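Local coordinates for DynE8 (Micromonospora chersina, PDB 4AMM), which is an iterative polyketide synthase of enediyne biosynthesis, represented here by its acyltransferase domain, which probably loads acyl building blocks for chain assembly, at residues L72-E77 with L89-G94; A223-L228 with R243-A248; R291-L296 with D318-L323; I159-R164 with V366-G371. All blocks are in the same frame, centred on the assembly; numbering follows the deposited sequence.

Contact 1: residues L72-E77 with L89-G94; sequences LGHLAE and LFLVVG
Leu75 and Leu91, both buried, form the inner part of this contact. The CD2 methyl of Leu75 sits 4.1 Å from CD1 of Leu91 and 4.0 Å from CG2 of Val93, so one branch of the helical leucine meets the alternate residues Leu91 and Val93, whose CB atoms both point to the helix. Although the CB of Leu75 does not aim at the strand, its CG lies anti to the carbonyl carbon (chi1 -67°), and from there the branched end swings across. Leu91 CD1 serves a second neighbour as well, lying 4.1 Å from ND1 of His74 and slanting past the imidazole. Strand 89-92 belongs to an antiparallel four-stranded sheet, and helix 61-76 packs on one face of it, an alpha/beta layer that is probably the linker subdomain leading into the acyltransferase. Helix 13-27 closes the same layer, with Leu16 against Leu91 and Thr17 against Leu75. His74 and Val93 touch the leucines at similar distances but are partly exposed and bury less surface here. The helix ends here too: Ala76 and Glu77 are solvent-exposed, as is Gly94. On this side Arg80 touches Val93 and reaches the carbonyl O of Leu75 through a weak hydrogen bond.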
loop_
_atom_site.group_PDB
_atom_site.type_symbol
_atom_site.label_atom_id
_atom_site.label_comp_id
_atom_site.label_asym_id
_atom_site.label_seq_id
_atom_site.Cartn_x
_atom_site.Cartn_y
_atom_site.Cartn_z
ATOM N N LEU A 72 -0.860 14.089 24.294
ATOM C CA LEU A 72 -1.384 14.629 25.560
ATOM C C LEU A 72 -2.483 15.647 25.327
ATOM O O LEU A 72 -3.506 15.610 26.011
ATOM C CB LEU A 72 -0.277 15.283 26.395
ATOM C CG LEU A 72 0.705 14.283 27.030
ATOM C CD1 LEU A 72 2.059 14.788 27.434
ATOM C CD2 LEU A 72 0.040 13.565 28.226
ATOM N N GLY A 73 -2.348 16.473 24.313
ATOM C CA GLY A 73 -3.398 17.451 24.042
ATOM C C GLY A 73 -4.676 16.756 23.663
ATOM O O GLY A 73 -5.762 17.163 24.081
ATOM N N HIS A 74 -4.562 15.697 22.819
ATOM C CA HIS A 74 -5.676 14.915 22.400
ATOM C C HIS A 74 -6.384 14.274 23.602
ATOM O O HIS A 74 -7.631 14.369 23.723
ATOM C CB HIS A 74 -5.204 13.796 21.423
ATOM C CG HIS A 74 -6.329 13.029 20.766
ATOM N ND1 HIS A 74 -6.687 11.716 21.077
ATOM C CD2 HIS A 74 -7.126 13.385 19.739
ATOM C CE1 HIS A 74 -7.681 11.329 20.295
ATOM N NE2 HIS A 74 -7.972 12.329 19.478
ATOM N N LEU A 75 -5.610 13.615 24.483
ATOM C CA LEU A 75 -6.227 12.961 25.644
ATOM C C LEU A 75 -6.872 14.081 26.523
ATOM O O LEU A 75 -7.917 13.813 27.129
ATOM C CB LEU A 75 -5.166 12.192 26.429
ATOM C CG LEU A 75 -4.546 10.973 25.731
ATOM C CD1 LEU A 75 -3.356 10.464 26.514
ATOM C CD2 LEU A 75 -5.614 9.900 25.610
ATOM N N ALA A 76 -6.250 15.252 26.614
ATOM C CA ALA A 76 -6.765 16.328 27.535
ATOM C C ALA A 76 -8.132 16.811 27.049
ATOM O O ALA A 76 -8.959 17.267 27.834
ATOM C CB ALA A 76 -5.814 17.484 27.600
ATOM N N GLU A 77 -8.406 16.702 25.763
ATOM C CA GLU A 77 -9.677 17.136 25.245
ATOM C C GLU A 77 -10.670 15.992 25.199
ATOM O O GLU A 77 -11.753 16.136 24.625
ATOM C CB GLU A 77 -9.489 17.720 23.880
ATOM C CG GLU A 77 -8.661 18.947 23.989
ATOM C CD GLU A 77 -8.236 19.435 22.657
ATOM O OE1 GLU A 77 -8.691 18.847 21.626
ATOM O OE2 GLU A 77 -7.449 20.417 22.657
ATOM N N LEU A 89 2.215 9.073 13.842
ATOM C CA LEU A 89 1.790 9.242 15.214
ATOM C C LEU A 89 0.469 8.611 15.375
ATOM O O LEU A 89 -0.462 8.892 14.626
ATOM C CB LEU A 89 1.648 10.764 15.558
ATOM C CG LEU A 89 0.915 10.963 16.874
ATOM C CD1 LEU A 89 1.655 10.283 18.054
ATOM C CD2 LEU A 89 0.784 12.491 17.074
ATOM N N PHE A 90 0.356 7.655 16.345
ATOM C CA PHE A 90 -0.854 6.895 16.476
ATOM C C PHE A 90 -1.182 6.691 17.942
ATOM O O PHE A 90 -0.291 6.336 18.741
ATOM C CB PHE A 90 -0.744 5.537 15.812
ATOM C CG PHE A 90 -0.295 5.594 14.384
ATOM C CD1 PHE A 90 -1.251 5.754 13.329
ATOM C CD2 PHE A 90 1.021 5.539 14.071
ATOM C CE1 PHE A 90 -0.815 5.827 12.021
ATOM C CE2 PHE A 90 1.437 5.587 12.800
ATOM C CZ PHE A 90 0.485 5.769 11.791
ATOM N N LEU A 91 -2.425 7.004 18.337
ATOM C CA LEU A 91 -2.884 6.895 19.755
ATOM C C LEU A 91 -4.236 6.292 19.726
ATOM O O LEU A 91 -5.146 6.810 19.053
ATOM C CB LEU A 91 -2.890 8.295 20.372
ATOM C CG LEU A 91 -3.488 8.465 21.758
ATOM C CD1 LEU A 91 -4.964 8.071 22.009
ATOM C CD2 LEU A 91 -2.726 7.945 22.839
ATOM N N VAL A 92 -4.418 5.211 20.510
ATOM C CA VAL A 92 -5.718 4.538 20.498
ATOM C C VAL A 92 -6.038 4.113 21.907
ATOM O O VAL A 92 -5.238 3.385 22.499
ATOM C CB VAL A 92 -5.684 3.296 19.562
ATOM C CG1 VAL A 92 -6.969 2.589 19.568
ATOM C CG2 VAL A 92 -5.383 3.696 18.126
ATOM N N VAL A 93 -7.172 4.619 22.421
ATOM C CA VAL A 93 -7.720 4.144 23.708
ATOM C C VAL A 93 -9.024 3.382 23.358
ATOM O O VAL A 93 -9.828 3.867 22.598
ATOM C CB VAL A 93 -8.040 5.363 24.610
ATOM C CG1 VAL A 93 -8.697 4.877 25.939
ATOM C CG2 VAL A 93 -6.825 6.149 24.882
ATOM N N GLY A 94 -9.174 2.171 23.852
ATOM C CA GLY A 94 -10.371 1.409 23.514
ATOM C C GLY A 94 -10.276 0.613 22.211
ATOM O O GLY A 94 -11.300 0.240 21.680
#

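Contact 2: residues A223-L228 with R243-A248; sequences AAAREL and RHVVVA
Ala225 and Val245 bring the backbones closest, their CA atoms 6.7 Å apart, where a turn of helix 222-229 rests on strand 244-250. That spacing is short because the helix presents a single methyl group at the point of approach. The helix keeps its regular bonds, Glu227 N to Ala223 O and Leu228 N to Ala224 O, and the strand bonds to its sheet neighbours, Val245 with Leu218 and Val247 with Leu216. No hydrogen bond passes between helix and strand, and the contact is purely apolar.

The CB of Ala225 points at the strand and meets the CG1 methyl of Val245 at 3.7 Å. It is also 4.0 Å from Val245 CB, so it lies against the flank of the valine as well as its tip. The rotation of Val245 accounts for this: CG1 is anti to the backbone N (chi1 177°), which turns that methyl toward the helix. Two residues along the same strand face, Val247 offers its own CG1, at a looser 4.4 Å from Ala225 CB. The intervening Val246 points away, to the other side of the sheet. All three touching residues are buried.

The order of elements here, strand 213-218, helix 222-229, strands 235-241 and 244-250, helix 251-264 and strand 268-270, with strand order 4-1-3-2, is that of a ferredoxin-like fold, the small subdomain familiar from acyltransferases of this family. Strand 244-250 pairs with 213-218 and 235-241, which contribute Leu218 beneath Ala225 and Val236 beside Val245. Helix 251-264 extends the layer, touching Val247 through Val257 and Leu228 through Ala260, Ala261 and Ala264.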
loop_
_atom_site.group_PDB
_atom_site.type_symbol
_atom_site.label_atom_id
_atom_site.label_comp_id
_atom_site.label_asym_id
_atom_site.label_seq_id
_atom_site.Cartn_x
_atom_site.Cartn_y
_atom_site.Cartn_z
ATOM N N ALA A 223 -17.327 7.240 -14.350
ATOM C CA ALA A 223 -18.300 7.672 -15.369
ATOM C C ALA A 223 -17.732 8.749 -16.279
ATOM O O ALA A 223 -17.982 8.722 -17.500
ATOM C CB ALA A 223 -19.507 8.272 -14.694
ATOM N N ALA A 224 -16.948 9.709 -15.731
ATOM C CA ALA A 224 -16.427 10.706 -16.598
ATOM C C ALA A 224 -15.410 10.067 -17.532
ATOM O O ALA A 224 -15.341 10.483 -18.730
ATOM C CB ALA A 224 -15.795 11.811 -15.752
ATOM N N ALA A 225 -14.589 9.150 -17.034
ATOM C CA ALA A 225 -13.638 8.463 -17.915
ATOM C C ALA A 225 -14.290 7.709 -19.045
ATOM O O ALA A 225 -13.835 7.706 -20.180
ATOM C CB ALA A 225 -12.774 7.540 -17.138
ATOM N N ARG A 226 -15.374 7.003 -18.711
ATOM C CA ARG A 226 -16.093 6.240 -19.721
ATOM C C ARG A 226 -16.752 7.116 -20.701
ATOM O O ARG A 226 -16.831 6.781 -21.889
ATOM C CB ARG A 226 -17.118 5.297 -19.018
ATOM C CG ARG A 226 -16.422 4.099 -18.372
ATOM C CD ARG A 226 -16.771 2.785 -19.163
ATOM N NE ARG A 226 -15.940 1.657 -18.775
ATOM C CZ ARG A 226 -16.067 0.950 -17.662
ATOM N NH1 ARG A 226 -17.016 1.252 -16.730
ATOM N NH2 ARG A 226 -15.207 -0.072 -17.461
ATOM N N GLU A 227 -17.237 8.294 -20.288
ATOM C CA GLU A 227 -17.757 9.268 -21.289
ATOM C C GLU A 227 -16.655 9.795 -22.230
ATOM O O GLU A 227 -16.862 9.817 -23.449
ATOM C CB GLU A 227 -18.405 10.428 -20.531
ATOM C CG GLU A 227 -19.076 11.471 -21.471
ATOM C CD GLU A 227 -19.417 12.767 -20.735
ATOM O OE1 GLU A 227 -20.453 12.785 -20.061
ATOM O OE2 GLU A 227 -18.644 13.767 -20.828
ATOM N N LEU A 228 -15.473 10.098 -21.693
ATOM C CA LEU A 228 -14.378 10.562 -22.545
ATOM C C LEU A 228 -13.897 9.472 -23.497
ATOM O O LEU A 228 -13.509 9.750 -24.655
ATOM C CB LEU A 228 -13.164 11.045 -21.710
ATOM C CG LEU A 228 -13.356 12.283 -20.840
ATOM C CD1 LEU A 228 -12.140 12.593 -19.941
ATOM C CD2 LEU A 228 -13.594 13.508 -21.734
ATOM N N ARG A 243 -11.165 10.322 -8.004
ATOM C CA ARG A 243 -10.260 11.380 -8.489
ATOM C C ARG A 243 -9.224 10.850 -9.432
ATOM O O ARG A 243 -8.384 11.605 -9.832
ATOM C CB ARG A 243 -9.563 12.049 -7.266
ATOM C CG ARG A 243 -10.542 12.552 -6.160
ATOM C CD ARG A 243 -9.848 12.824 -4.874
ATOM N NE ARG A 243 -10.898 13.230 -3.938
ATOM C CZ ARG A 243 -11.280 14.481 -3.679
ATOM N NH1 ARG A 243 -10.643 15.512 -4.260
ATOM N NH2 ARG A 243 -12.312 14.695 -2.895
ATOM N N HIS A 244 -9.268 9.565 -9.795
ATOM C CA HIS A 244 -8.148 9.022 -10.559
ATOM C C HIS A 244 -8.592 7.786 -11.306
ATOM O O HIS A 244 -8.787 6.746 -10.668
ATOM C CB HIS A 244 -7.021 8.739 -9.588
ATOM C CG HIS A 244 -5.736 8.280 -10.177
ATOM N ND1 HIS A 244 -4.680 7.952 -9.357
ATOM C CD2 HIS A 244 -5.307 8.053 -11.443
ATOM C CE1 HIS A 244 -3.648 7.579 -10.085
ATOM N NE2 HIS A 244 -4.023 7.572 -11.345
ATOM N N VAL A 245 -8.697 7.876 -12.634
ATOM C CA VAL A 245 -9.025 6.667 -13.472
ATOM C C VAL A 245 -8.009 6.698 -14.605
ATOM O O VAL A 245 -7.748 7.780 -15.245
ATOM C CB VAL A 245 -10.393 6.754 -13.981
ATOM C CG1 VAL A 245 -10.686 5.521 -14.924
ATOM C CG2 VAL A 245 -11.383 6.680 -12.797
ATOM N N VAL A 246 -7.411 5.576 -14.913
ATOM C CA VAL A 246 -6.382 5.447 -15.971
ATOM C C VAL A 246 -7.061 4.733 -17.123
ATOM O O VAL A 246 -7.697 3.661 -16.901
ATOM C CB VAL A 246 -5.167 4.742 -15.509
ATOM C CG1 VAL A 246 -4.081 4.638 -16.613
ATOM C CG2 VAL A 246 -4.568 5.401 -14.261
ATOM N N VAL A 247 -6.955 5.210 -18.325
ATOM C CA VAL A 247 -7.369 4.553 -19.570
ATOM C C VAL A 247 -6.181 4.090 -20.367
ATOM O O VAL A 247 -5.034 4.523 -20.118
ATOM C CB VAL A 247 -8.309 5.396 -20.460
ATOM C CG1 VAL A 247 -9.576 5.775 -19.666
ATOM C CG2 VAL A 247 -7.586 6.656 -20.997
ATOM N N ALA A 248 -6.415 3.117 -21.239
ATOM C CA ALA A 248 -5.320 2.461 -21.995
ATOM C C ALA A 248 -5.804 2.161 -23.388
ATOM O O ALA A 248 -6.971 1.937 -23.664
ATOM C CB ALA A 248 -4.857 1.209 -21.305
#

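Contact 3: residues R291-L296 with D318-L323; sequences RAAGRL and DPVEVL
Val320, in the first turn of helix 319-328, projects toward the last turn of helix 283-294 and meets Ala293 and Gly294 there. Its CB is still set back, 4.6 Å from the CB of Ala293. From this branch point CG1 runs anti to the backbone N (chi1 175°) and comes only to 4.4 Å from Ala293 CB. CG2 makes the closer approach, chiefly to the backbone. This methyl lies 3.8 Å from the carbonyl O of Ala293, 3.9 Å from CA of Gly294 and 4.2 Å from CB of Ala293, so it rests largely on the backbone of the helix end. With only a methyl on Ala293, its CA comes within 5.8 Å of CA of Val320.

The carbonyl O that CG2 touches also accepts a hydrogen bond from NE1 of Trp298, whose side chain packs on Pro319 and Leu323 and so spans both helices. A salt bridge from Glu321 OE1 to Arg290 NH2 joins the same pair of helices. Asp318 is the N-cap of the second helix, its OD1 taking a weak bond from Val320 N at 3.0 Å. Such a valine set over an alanine-glycine surface is close helix-helix packing, here between two peripheral helices of the alpha/beta-hydrolase-like part of the acyltransferase domain.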
loop_
_atom_site.group_PDB
_atom_site.type_symbol
_atom_site.label_atom_id
_atom_site.label_comp_id
_atom_site.label_asym_id
_atom_site.label_seq_id
_atom_site.Cartn_x
_atom_site.Cartn_y
_atom_site.Cartn_z
ATOM N N ARG A 291 -0.082 -20.437 -18.849
ATOM C CA ARG A 291 0.788 -21.644 -18.775
ATOM C C ARG A 291 1.525 -21.714 -17.458
ATOM O O ARG A 291 1.639 -22.828 -16.853
ATOM C CB ARG A 291 1.784 -21.673 -19.916
ATOM C CG ARG A 291 1.079 -21.681 -21.283
ATOM C CD ARG A 291 2.065 -22.024 -22.442
ATOM N NE ARG A 291 3.131 -21.003 -22.565
ATOM C CZ ARG A 291 3.101 -19.928 -23.359
ATOM N NH1 ARG A 291 2.044 -19.670 -24.106
ATOM N NH2 ARG A 291 4.137 -19.082 -23.354
ATOM N N ALA A 292 2.065 -20.595 -17.007
ATOM C CA ALA A 292 2.852 -20.586 -15.781
ATOM C C ALA A 292 1.945 -20.851 -14.596
ATOM O O ALA A 292 2.246 -21.671 -13.700
ATOM C CB ALA A 292 3.627 -19.291 -15.622
ATOM N N ALA A 293 0.784 -20.226 -14.596
ATOM C CA ALA A 293 -0.101 -20.361 -13.415
ATOM C C ALA A 293 -0.727 -21.734 -13.244
ATOM O O ALA A 293 -0.977 -22.163 -12.136
ATOM C CB ALA A 293 -1.237 -19.270 -13.441
ATOM N N GLY A 294 -0.945 -22.419 -14.345
ATOM C CA GLY A 294 -1.710 -23.652 -14.272
ATOM C C GLY A 294 -0.884 -24.796 -13.745
ATOM O O GLY A 294 -1.453 -25.820 -13.424
ATOM N N ARG A 295 0.425 -24.610 -13.688
ATOM C CA ARG A 295 1.398 -25.589 -13.192
ATOM C C ARG A 295 1.600 -25.529 -11.678
ATOM O O ARG A 295 2.387 -26.338 -11.123
ATOM C CB ARG A 295 2.753 -25.357 -13.863
ATOM C CG ARG A 295 2.820 -25.625 -15.373
ATOM C CD ARG A 295 4.088 -25.020 -15.969
ATOM N NE ARG A 295 4.127 -25.182 -17.429
ATOM C CZ ARG A 295 4.729 -24.325 -18.254
ATOM N NH1 ARG A 295 5.331 -23.225 -17.778
ATOM N NH2 ARG A 295 4.726 -24.556 -19.559
ATOM N N LEU A 296 0.885 -24.651 -10.979
ATOM C CA LEU A 296 1.224 -24.430 -9.552
ATOM C C LEU A 296 0.205 -25.053 -8.642
ATOM O O LEU A 296 -0.986 -25.120 -8.944
ATOM C CB LEU A 296 1.284 -22.889 -9.211
ATOM C CG LEU A 296 2.325 -22.228 -10.085
ATOM C CD1 LEU A 296 2.166 -20.725 -9.933
ATOM C CD2 LEU A 296 3.686 -22.663 -9.791
ATOM N N ASP A 318 -11.422 -19.845 -9.315
ATOM C CA ASP A 318 -10.275 -20.531 -9.935
ATOM C C ASP A 318 -9.172 -19.478 -10.129
ATOM O O ASP A 318 -9.365 -18.552 -10.897
ATOM C CB ASP A 318 -10.683 -21.132 -11.284
ATOM C CG ASP A 318 -9.557 -21.872 -11.996
ATOM O OD1 ASP A 318 -8.349 -21.611 -11.759
ATOM O OD2 ASP A 318 -9.891 -22.773 -12.809
ATOM N N PRO A 319 -8.076 -19.580 -9.360
ATOM C CA PRO A 319 -7.033 -18.526 -9.382
ATOM C C PRO A 319 -6.421 -18.400 -10.776
ATOM O O PRO A 319 -6.016 -17.293 -11.132
ATOM C CB PRO A 319 -5.987 -19.008 -8.383
ATOM C CG PRO A 319 -6.309 -20.568 -8.327
ATOM C CD PRO A 319 -7.719 -20.691 -8.434
ATOM N N VAL A 320 -6.289 -19.472 -11.561
ATOM C CA VAL A 320 -5.755 -19.379 -12.882
ATOM C C VAL A 320 -6.680 -18.495 -13.723
ATOM O O VAL A 320 -6.201 -17.546 -14.428
ATOM C CB VAL A 320 -5.641 -20.751 -13.529
ATOM C CG1 VAL A 320 -5.178 -20.569 -14.956
ATOM C CG2 VAL A 320 -4.646 -21.582 -12.770
ATOM N N GLU A 321 -7.982 -18.698 -13.672
ATOM C CA GLU A 321 -8.852 -17.883 -14.492
ATOM C C GLU A 321 -8.801 -16.398 -14.056
ATOM O O GLU A 321 -8.864 -15.523 -14.922
ATOM C CB GLU A 321 -10.311 -18.378 -14.386
ATOM C CG GLU A 321 -10.540 -19.849 -14.855
ATOM C CD GLU A 321 -9.993 -20.117 -16.258
ATOM O OE1 GLU A 321 -10.016 -19.198 -17.118
ATOM O OE2 GLU A 321 -9.508 -21.246 -16.508
ATOM N N VAL A 322 -8.800 -16.158 -12.753
ATOM C CA VAL A 322 -8.859 -14.788 -12.249
ATOM C C VAL A 322 -7.565 -14.105 -12.610
ATOM O O VAL A 322 -7.603 -12.922 -13.115
ATOM C CB VAL A 322 -9.036 -14.761 -10.715
ATOM C CG1 VAL A 322 -8.956 -13.329 -10.151
ATOM C CG2 VAL A 322 -10.393 -15.252 -10.305
ATOM N N LEU A 323 -6.410 -14.724 -12.449
ATOM C CA LEU A 323 -5.116 -14.037 -12.693
ATOM C C LEU A 323 -4.932 -13.899 -14.173
ATOM O O LEU A 323 -4.174 -13.004 -14.588
ATOM C CB LEU A 323 -3.928 -14.771 -11.968
ATOM C CG LEU A 323 -4.094 -14.630 -10.452
ATOM C CD1 LEU A 323 -2.896 -15.282 -9.765
ATOM C CD2 LEU A 323 -4.226 -13.128 -9.959
#

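Contact 4: residues I159-R164 with V366-G371; sequences IRWLDR and VSLDAG
Leu368 directs its two methyl groups at neighbouring side chains of helix 144-165, Trp161 and Leu162. CD2 approaches the five-membered ring of the indole obliquely, standing 4.0 Å from both CD1 and NE1 of Trp161. The other branch, CD1, comes within 4.2 Å of CD2 of Leu162. The two helical residues reach the leucine differently. Trp161 points toward it from its CB onward, with CG anti to the backbone N (chi1 179°), whereas Leu162 starts off to one side and only its branched end bends in. The indole is tethered as well: its NE1 donates to Thr382 OG1 on helix 376-387, which probably limits rotation of the ring.

Strand 365-367 is an edge strand of the five-stranded parallel sheet of the alpha/beta-hydrolase-like core, and Leu368 immediately follows it. Helix 144-165, which connects strands 99-103 and 171-174, thus covers the chain where it leaves that sheet. The exit is shaped by an ST turn, in which Ser367 OG accepts from Asp369 N at 3.0 Å (N-H...O angle 144°). The same hydroxyl donates to Gly351 O, while Asp369 OD1 receives Gly351 N, so polar groups pin the back of the turn while Leu368 faces the helix. Leu368 also packs on Val346 of the adjacent strand, and Leu385 of helix 376-387 packs on Leu162.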
loop_
_atom_site.group_PDB
_atom_site.type_symbol
_atom_site.label_atom_id
_atom_site.label_comp_id
_atom_site.label_asym_id
_atom_site.label_seq_id
_atom_site.Cartn_x
_atom_site.Cartn_y
_atom_site.Cartn_z
ATOM N N ILE A 159 5.685 -9.494 4.266
ATOM C CA ILE A 159 4.866 -10.506 4.912
ATOM C C ILE A 159 5.712 -11.217 5.987
ATOM O O ILE A 159 5.158 -11.504 7.069
ATOM C CB ILE A 159 4.394 -11.476 3.857
ATOM C CG1 ILE A 159 3.356 -10.780 2.938
ATOM C CG2 ILE A 159 3.799 -12.748 4.504
ATOM C CD1 ILE A 159 3.083 -11.529 1.627
ATOM N N ARG A 160 6.953 -11.496 5.771
ATOM C CA ARG A 160 7.825 -12.117 6.823
ATOM C C ARG A 160 7.879 -11.168 8.016
ATOM O O ARG A 160 7.859 -11.737 9.173
ATOM C CB ARG A 160 9.201 -12.325 6.309
ATOM C CG ARG A 160 9.225 -13.533 5.287
ATOM C CD ARG A 160 10.670 -14.038 5.012
ATOM N NE ARG A 160 11.604 -12.997 4.594
ATOM C CZ ARG A 160 11.883 -12.601 3.328
ATOM N NH1 ARG A 160 11.205 -13.078 2.332
ATOM N NH2 ARG A 160 12.805 -11.678 3.095
ATOM N N TRP A 161 7.886 -9.853 7.863
ATOM C CA TRP A 161 7.846 -8.957 9.047
ATOM C C TRP A 161 6.541 -9.048 9.745
ATOM O O TRP A 161 6.487 -9.147 11.002
ATOM C CB TRP A 161 8.134 -7.518 8.530
ATOM C CG TRP A 161 8.111 -6.398 9.575
ATOM C CD1 TRP A 161 7.209 -5.419 9.666
ATOM C CD2 TRP A 161 9.041 -6.258 10.621
ATOM N NE1 TRP A 161 7.540 -4.602 10.742
ATOM C CE2 TRP A 161 8.661 -5.103 11.336
ATOM C CE3 TRP A 161 10.182 -6.959 11.002
ATOM C CZ2 TRP A 161 9.390 -4.633 12.473
ATOM C CZ3 TRP A 161 10.934 -6.463 12.152
ATOM C CH2 TRP A 161 10.502 -5.295 12.828
ATOM N N LEU A 162 5.437 -9.021 9.027
ATOM C CA LEU A 162 4.122 -9.226 9.683
ATOM C C LEU A 162 4.078 -10.561 10.403
ATOM O O LEU A 162 3.496 -10.644 11.542
ATOM C CB LEU A 162 2.912 -9.215 8.683
ATOM C CG LEU A 162 2.807 -7.926 7.894
ATOM C CD1 LEU A 162 1.685 -8.089 6.857
ATOM C CD2 LEU A 162 2.502 -6.720 8.789
ATOM N N ASP A 163 4.620 -11.609 9.808
ATOM C CA ASP A 163 4.642 -12.940 10.493
ATOM C C ASP A 163 5.538 -12.882 11.764
ATOM O O ASP A 163 5.057 -13.411 12.826
ATOM C CB ASP A 163 5.255 -13.990 9.576
ATOM C CG ASP A 163 4.411 -14.348 8.350
ATOM O OD1 ASP A 163 3.173 -14.147 8.354
ATOM O OD2 ASP A 163 5.133 -14.936 7.461
ATOM N N ARG A 164 6.648 -12.203 11.735
ATOM C CA ARG A 164 7.525 -12.100 12.930
ATOM C C ARG A 164 6.707 -11.362 14.015
ATOM O O ARG A 164 6.888 -11.705 15.204
ATOM C CB ARG A 164 8.786 -11.335 12.597
ATOM C CG ARG A 164 9.748 -11.173 13.787
ATOM C CD ARG A 164 11.057 -10.686 13.310
ATOM N NE ARG A 164 11.886 -10.680 14.497
ATOM C CZ ARG A 164 13.165 -10.473 14.503
ATOM N NH1 ARG A 164 13.767 -10.166 13.346
ATOM N NH2 ARG A 164 13.840 -10.512 15.650
ATOM N N VAL A 366 -0.673 3.972 5.814
ATOM C CA VAL A 366 0.750 4.179 5.970
ATOM C C VAL A 366 1.502 3.017 5.387
ATOM O O VAL A 366 0.954 1.885 5.414
ATOM C CB VAL A 366 1.059 4.399 7.460
ATOM C CG1 VAL A 366 0.691 3.211 8.262
ATOM C CG2 VAL A 366 2.504 4.774 7.689
ATOM N N SER A 367 2.673 3.186 4.805
ATOM C CA SER A 367 3.387 2.084 4.178
ATOM C C SER A 367 4.552 1.659 5.037
ATOM O O SER A 367 5.332 2.499 5.555
ATOM C CB SER A 367 3.915 2.553 2.797
ATOM O OG SER A 367 4.619 1.459 2.218
ATOM N N LEU A 368 4.767 0.356 5.158
ATOM C CA LEU A 368 5.980 -0.186 5.733
ATOM C C LEU A 368 7.190 0.084 4.864
ATOM O O LEU A 368 8.304 -0.039 5.395
ATOM C CB LEU A 368 5.834 -1.713 5.858
ATOM C CG LEU A 368 4.987 -2.133 7.040
ATOM C CD1 LEU A 368 4.579 -3.580 6.882
ATOM C CD2 LEU A 368 5.745 -1.951 8.409
ATOM N N ASP A 369 7.022 0.343 3.553
ATOM C CA ASP A 369 8.155 0.673 2.653
ATOM C C ASP A 369 9.243 -0.389 2.736
ATOM O O ASP A 369 10.383 -0.112 3.039
ATOM C CB ASP A 369 8.631 2.089 2.877
ATOM C CG ASP A 369 9.495 2.592 1.749
ATOM O OD1 ASP A 369 9.608 1.928 0.661
ATOM O OD2 ASP A 369 10.051 3.713 1.955
ATOM N N ALA A 370 8.830 -1.643 2.572
ATOM C CA ALA A 370 9.733 -2.800 2.749
ATOM C C ALA A 370 10.866 -2.787 1.699
ATOM O O ALA A 370 10.623 -2.559 0.523
ATOM C CB ALA A 370 8.975 -4.132 2.667
ATOM N N GLY A 371 12.079 -2.996 2.175
ATOM C CA GLY A 371 13.279 -2.947 1.323
ATOM C C GLY A 371 13.900 -1.574 1.144
ATOM O O GLY A 371 14.875 -1.440 0.395
#

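In the fold
Contacts 2 and 4 are buried, but in different places: contact 2 in the ferredoxin-like part, contact 4 near the middle of the chain beside the parallel sheet. Contacts 1 and 3 are partly buried and peripheral, on opposite sides of the chain's centre with their own centres about 47 Å apart. Methyl contacts dominate all four. Contact 2 relies on these alone, whereas contact 3 includes a capped helix and contact 4 a polar turn. Contacts 1 and 4 share a neighbour, helix 376-387, where Phe90 and Val366 both touch Ala384; their nearest atoms are about 4 Å apart.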